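Local coordinates for protein chorismate mutase (PDB 1XHO) that probably catalyses the rearrangement of chorismate to prephenate, as a trimeric chorismate mutase of the AroH type, at residues Ile35-Val41 against Lys115-Met121; Glu68-Ile74 against Gly95-Ala100. All coordinates share one frame; numbering follows the deposited sequence.

Contacts 1 and 2 sit on one mixed sheet, their centres about 17 Å apart, and meet because strands 116-124 and 71-78 are neighbours in it. Contact 1 pairs strands 32-40 and 116-124 near the centre of the chain; contact 2 lies toward the outer strand 100-105, its centre about 12 Å from the centre of the chain, where strand 71-78 receives the loop leading into that strand. Apolar side chains join them: Val-119 CG1 packs 3.6 Å from Ile-74 CG2, and Met-121 CG 3.9 Å from Ile-71 CG2. Contact 1 faces the second subunit through Arg-36 and Arg-118, and contact 2 faces the third. Both thus border subunit interfaces, where active sites lie in AroH-type enzymes.

Contact 1: Ile35-Val41 against Lys115-Met121; sequences IRGATTV and KCIRVMM
Ile-35 pairs with Met-121, and the antiparallel register runs unbroken to Thr-40 with Cys-116, joining strands 32-40 and 116-124 as inner neighbours in the mixed sheet of the AroH-type fold; the segment axes approach to 4.5 Å at 167°. Six backbone hydrogen bonds link the three hydrogen-bonded pairs, and a seventh, Val-41 N to Lys-115 O (2.9 Å), closes the end. Packing is tight where helix 46-63 lies against Thr-39, Val-41, Ile-117 and Val-119. Thr-39 CG2 lies alongside Ile-117, 3.9 Å from its CB; beyond the strand end the Val-41 side chain crosses that of Ile-117 at about a right angle, CG1 3.9 Å from CD1. Lys-115 is the loose side: CB still meets Val-41 O at 3.3 Å, but the chain beyond leads away, partly exposed. The second subunit covers the other face, where Arg-36, bent at chi2 and chi3, brings CD 3.2 Å from Val-119 O and NH2 3.7 Å from Arg-118 CD. The guanidinium planes stand 75° apart; Arg-36 NH1 bonds to Leu-101 O of the second subunit. Cys-116 SG, anti to the backbone N (chi1 179°), lies 3.5 Å above the Arg-118 guanidinium plane, toward its rim.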
# COMPACT_ATOMS: atom_id res chain seq x y z
N ILE C 35 6.05 -1.00 10.58
CA ILE C 35 5.34 -0.64 11.82
C ILE C 35 3.91 -0.23 11.51
O ILE C 35 3.66 0.61 10.64
CB ILE C 35 6.03 0.52 12.58
CG1 ILE C 35 7.56 0.45 12.44
CG2 ILE C 35 5.61 0.49 14.05
CD1 ILE C 35 8.31 1.59 13.13
N ARG C 36 2.96 -0.83 12.23
CA ARG C 36 1.56 -0.48 12.14
C ARG C 36 1.16 0.50 13.26
O ARG C 36 1.63 0.38 14.39
CB ARG C 36 0.68 -1.75 12.15
CG ARG C 36 0.17 -2.19 10.76
CD ARG C 36 -0.81 -1.14 10.16
NE ARG C 36 -1.85 -0.75 11.13
CZ ARG C 36 -2.94 -1.47 11.40
NH1 ARG C 36 -3.19 -2.62 10.77
NH2 ARG C 36 -3.80 -1.03 12.31
N GLY C 37 0.34 1.49 12.91
CA GLY C 37 -0.35 2.34 13.86
C GLY C 37 -1.84 2.48 13.51
O GLY C 37 -2.24 2.35 12.34
N ALA C 38 -2.66 2.71 14.54
CA ALA C 38 -4.07 3.01 14.34
C ALA C 38 -4.54 3.95 15.43
O ALA C 38 -4.03 3.93 16.55
CB ALA C 38 -4.93 1.74 14.32
N THR C 39 -5.49 4.80 15.06
CA THR C 39 -6.07 5.77 15.98
C THR C 39 -7.48 6.13 15.51
O THR C 39 -7.86 5.83 14.38
CB THR C 39 -5.16 7.04 16.13
OG1 THR C 39 -5.58 7.82 17.27
CG2 THR C 39 -5.17 7.91 14.84
N THR C 40 -8.25 6.76 16.38
CA THR C 40 -9.58 7.22 16.05
C THR C 40 -9.70 8.72 16.32
O THR C 40 -8.92 9.28 17.09
CB THR C 40 -10.69 6.44 16.81
OG1 THR C 40 -10.50 6.58 18.23
CG2 THR C 40 -10.66 4.98 16.41
N VAL C 41 -10.65 9.35 15.64
CA VAL C 41 -10.96 10.78 15.83
C VAL C 41 -12.41 10.95 16.29
O VAL C 41 -13.24 10.05 16.12
CB VAL C 41 -10.70 11.63 14.56
CG1 VAL C 41 -9.21 11.74 14.27
CG2 VAL C 41 -11.45 11.08 13.35
N LYS C 115 -14.31 6.11 12.08
CA LYS C 115 -13.45 7.25 12.43
C LYS C 115 -11.98 6.87 12.65
O LYS C 115 -11.29 7.50 13.46
CB LYS C 115 -13.99 7.97 13.67
CG LYS C 115 -15.43 8.44 13.59
CD LYS C 115 -15.65 9.53 12.52
CE LYS C 115 -17.13 10.05 12.54
NZ LYS C 115 -17.69 10.35 11.18
N CYS C 116 -11.51 5.88 11.89
CA CYS C 116 -10.22 5.25 12.15
C CYS C 116 -9.15 5.58 11.10
O CYS C 116 -9.34 5.35 9.90
CB CYS C 116 -10.39 3.71 12.26
SG CYS C 116 -8.87 2.76 12.57
N ILE C 117 -8.03 6.10 11.58
CA ILE C 117 -6.84 6.33 10.76
C ILE C 117 -5.80 5.23 11.05
O ILE C 117 -5.40 5.03 12.20
CB ILE C 117 -6.22 7.71 11.06
CG1 ILE C 117 -7.27 8.81 10.84
CG2 ILE C 117 -4.98 7.95 10.21
CD1 ILE C 117 -6.99 10.09 11.54
N ARG C 118 -5.38 4.53 9.99
CA ARG C 118 -4.30 3.54 10.09
C ARG C 118 -3.05 3.99 9.35
O ARG C 118 -3.11 4.74 8.37
CB ARG C 118 -4.75 2.16 9.59
CG ARG C 118 -5.92 1.57 10.39
CD ARG C 118 -6.29 0.21 9.84
NE ARG C 118 -7.27 -0.55 10.63
CZ ARG C 118 -8.59 -0.39 10.60
NH1 ARG C 118 -9.17 0.55 9.88
NH2 ARG C 118 -9.35 -1.16 11.34
N VAL C 119 -1.90 3.54 9.86
CA VAL C 119 -0.59 3.91 9.33
C VAL C 119 0.24 2.65 9.20
O VAL C 119 0.31 1.86 10.14
CB VAL C 119 0.17 4.88 10.29
CG1 VAL C 119 1.60 5.15 9.78
CG2 VAL C 119 -0.58 6.15 10.44
N MSE C 120 0.87 2.46 8.04
CA MSE C 120 1.86 1.42 7.85
C MSE C 120 3.20 2.09 7.49
O MSE C 120 3.33 2.78 6.47
CB MSE C 120 1.44 0.46 6.74
CG MSE C 120 2.52 -0.58 6.38
SE MSE C 120 1.91 -1.89 5.07
CE MSE C 120 1.05 -3.19 6.32
N MSE C 121 4.20 1.87 8.33
CA MSE C 121 5.47 2.54 8.19
C MSE C 121 6.60 1.54 7.96
O MSE C 121 6.92 0.75 8.84
CB MSE C 121 5.73 3.33 9.46
CG MSE C 121 6.87 4.31 9.38
SE MSE C 121 7.06 5.15 11.10
CE MSE C 121 5.58 6.34 11.16

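Contact 2: Glu68-Ile74 against Gly95-Ala100; sequences EDDIISI and GWTSTA
Ile-74 N donates to Ala-100 O (2.9 Å, 158° at the hydrogen), nearly in line with the C=O bond, where the chain enters strand 100-105 beside strand 71-78, while Glu-68, at the start of the 3-10 turn 68-70, faces the loop before it. Glu-68 reaches across to that loop: CG anti to the backbone N (chi1 -163°) and an extended chain beyond it carry the carboxylate there. OE2 takes two bonds, its syn lone pair receiving Ser-98 N at 2.7 Å and its anti lone pair Thr-99 OG1 at 2.8 Å; two donors from neighbouring residues grip this one oxygen and tie the carboxylate to the 95-100 loop. Lys-129 of the third subunit also bonds to Thr-99 OG1 and to the backbone oxygens of Glu-68 and Ile-71, so a charge from another chain may reinforce this polar cluster. The aliphatic part of Glu-68 slides past the indole, with CB 3.7 Å from Trp-96 CD1. At the far end of the ring Ile-71 CD1 makes a CH-pi contact over one face, 3.8 Å from the centroid of the six-membered ring of Trp-96, and Ile-74 CD1 approaches Trp-96 CE3 obliquely at 3.7 Å. Thr-99 sends CG2 to the isoleucines, 3.8 Å from Ile-71 CG2. Gly-95, with positive phi, ends helix 89-93 in a Schellman motif; strand 71-78, this helix and the adjacent parallel strand 100-105 form a beta-alpha-beta crossover.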
# COMPACT_ATOMS: atom_id res chain seq x y z
N GLU C 68 13.30 10.79 10.93
CA GLU C 68 12.92 10.73 9.49
C GLU C 68 13.94 9.99 8.60
O GLU C 68 13.55 9.34 7.63
CB GLU C 68 12.67 12.12 8.90
CG GLU C 68 11.88 12.05 7.57
CD GLU C 68 11.93 13.30 6.71
OE1 GLU C 68 12.60 14.29 7.08
OE2 GLU C 68 11.28 13.30 5.65
N ASP C 69 15.24 10.11 8.92
CA ASP C 69 16.31 9.34 8.24
C ASP C 69 16.05 7.83 8.18
O ASP C 69 16.52 7.15 7.26
CB ASP C 69 17.66 9.54 8.96
CG ASP C 69 18.40 10.78 8.51
OD1 ASP C 69 18.20 11.23 7.36
OD2 ASP C 69 19.20 11.30 9.32
N ASP C 70 15.34 7.31 9.17
CA ASP C 70 15.11 5.87 9.30
C ASP C 70 13.90 5.38 8.50
O ASP C 70 13.77 4.17 8.26
CB ASP C 70 14.92 5.51 10.78
CG ASP C 70 16.07 6.01 11.67
OD1 ASP C 70 17.24 5.74 11.32
OD2 ASP C 70 15.81 6.67 12.71
N ILE C 71 13.03 6.31 8.11
CA ILE C 71 11.71 5.98 7.52
C ILE C 71 11.79 5.84 5.99
O ILE C 71 12.24 6.74 5.29
CB ILE C 71 10.64 7.04 7.94
CG1 ILE C 71 10.61 7.18 9.46
CG2 ILE C 71 9.25 6.65 7.41
CD1 ILE C 71 9.58 8.17 9.97
N ILE C 72 11.36 4.69 5.50
CA ILE C 72 11.38 4.40 4.06
C ILE C 72 10.10 4.94 3.41
O ILE C 72 10.15 5.65 2.40
CB ILE C 72 11.50 2.87 3.82
CG1 ILE C 72 12.80 2.34 4.45
CG2 ILE C 72 11.42 2.55 2.31
CD1 ILE C 72 12.88 0.84 4.54
N SER C 73 8.96 4.62 4.01
CA SER C 73 7.67 5.03 3.46
C SER C 73 6.56 5.06 4.51
O SER C 73 6.67 4.42 5.57
CB SER C 73 7.30 4.13 2.28
OG SER C 73 7.30 2.76 2.64
N ILE C 74 5.52 5.85 4.24
CA ILE C 74 4.34 5.90 5.09
C ILE C 74 3.07 5.84 4.26
O ILE C 74 2.82 6.70 3.41
CB ILE C 74 4.30 7.13 6.02
CG1 ILE C 74 5.70 7.41 6.60
CG2 ILE C 74 3.24 6.89 7.11
CD1 ILE C 74 5.75 8.42 7.70
N GLY C 95 7.76 18.06 10.00
CA GLY C 95 9.02 18.18 9.30
C GLY C 95 9.46 16.98 8.51
O GLY C 95 10.62 16.91 8.09
N TRP C 96 8.56 16.01 8.29
CA TRP C 96 8.90 14.85 7.46
C TRP C 96 8.56 15.17 6.00
O TRP C 96 7.59 14.67 5.44
CB TRP C 96 8.22 13.56 7.95
CG TRP C 96 8.59 13.15 9.37
CD1 TRP C 96 9.57 13.68 10.16
CD2 TRP C 96 7.99 12.09 10.13
NE1 TRP C 96 9.60 13.04 11.37
CE2 TRP C 96 8.64 12.05 11.38
CE3 TRP C 96 6.95 11.17 9.88
CZ2 TRP C 96 8.30 11.14 12.38
CZ3 TRP C 96 6.62 10.26 10.88
CH2 TRP C 96 7.28 10.25 12.11
N THR C 97 9.40 16.02 5.41
CA THR C 97 9.17 16.56 4.09
C THR C 97 10.03 15.85 3.04
O THR C 97 9.96 16.19 1.86
CB THR C 97 9.44 18.09 4.08
OG1 THR C 97 10.72 18.37 4.66
CG2 THR C 97 8.36 18.81 4.89
N SER C 98 10.80 14.84 3.46
CA SER C 98 11.66 14.06 2.55
C SER C 98 11.25 12.59 2.46
O SER C 98 12.03 11.75 2.01
CB SER C 98 13.13 14.15 2.98
OG SER C 98 13.56 15.51 3.12
N THR C 99 10.02 12.27 2.86
CA THR C 99 9.57 10.88 2.96
C THR C 99 8.40 10.61 2.01
O THR C 99 7.50 11.41 1.88
CB THR C 99 9.21 10.53 4.44
OG1 THR C 99 10.38 10.65 5.25
CG2 THR C 99 8.70 9.11 4.57
N ALA C 100 8.44 9.46 1.35
CA ALA C 100 7.39 9.01 0.46
C ALA C 100 6.15 8.65 1.27
O ALA C 100 6.20 7.79 2.18
CB ALA C 100 7.87 7.79 -0.36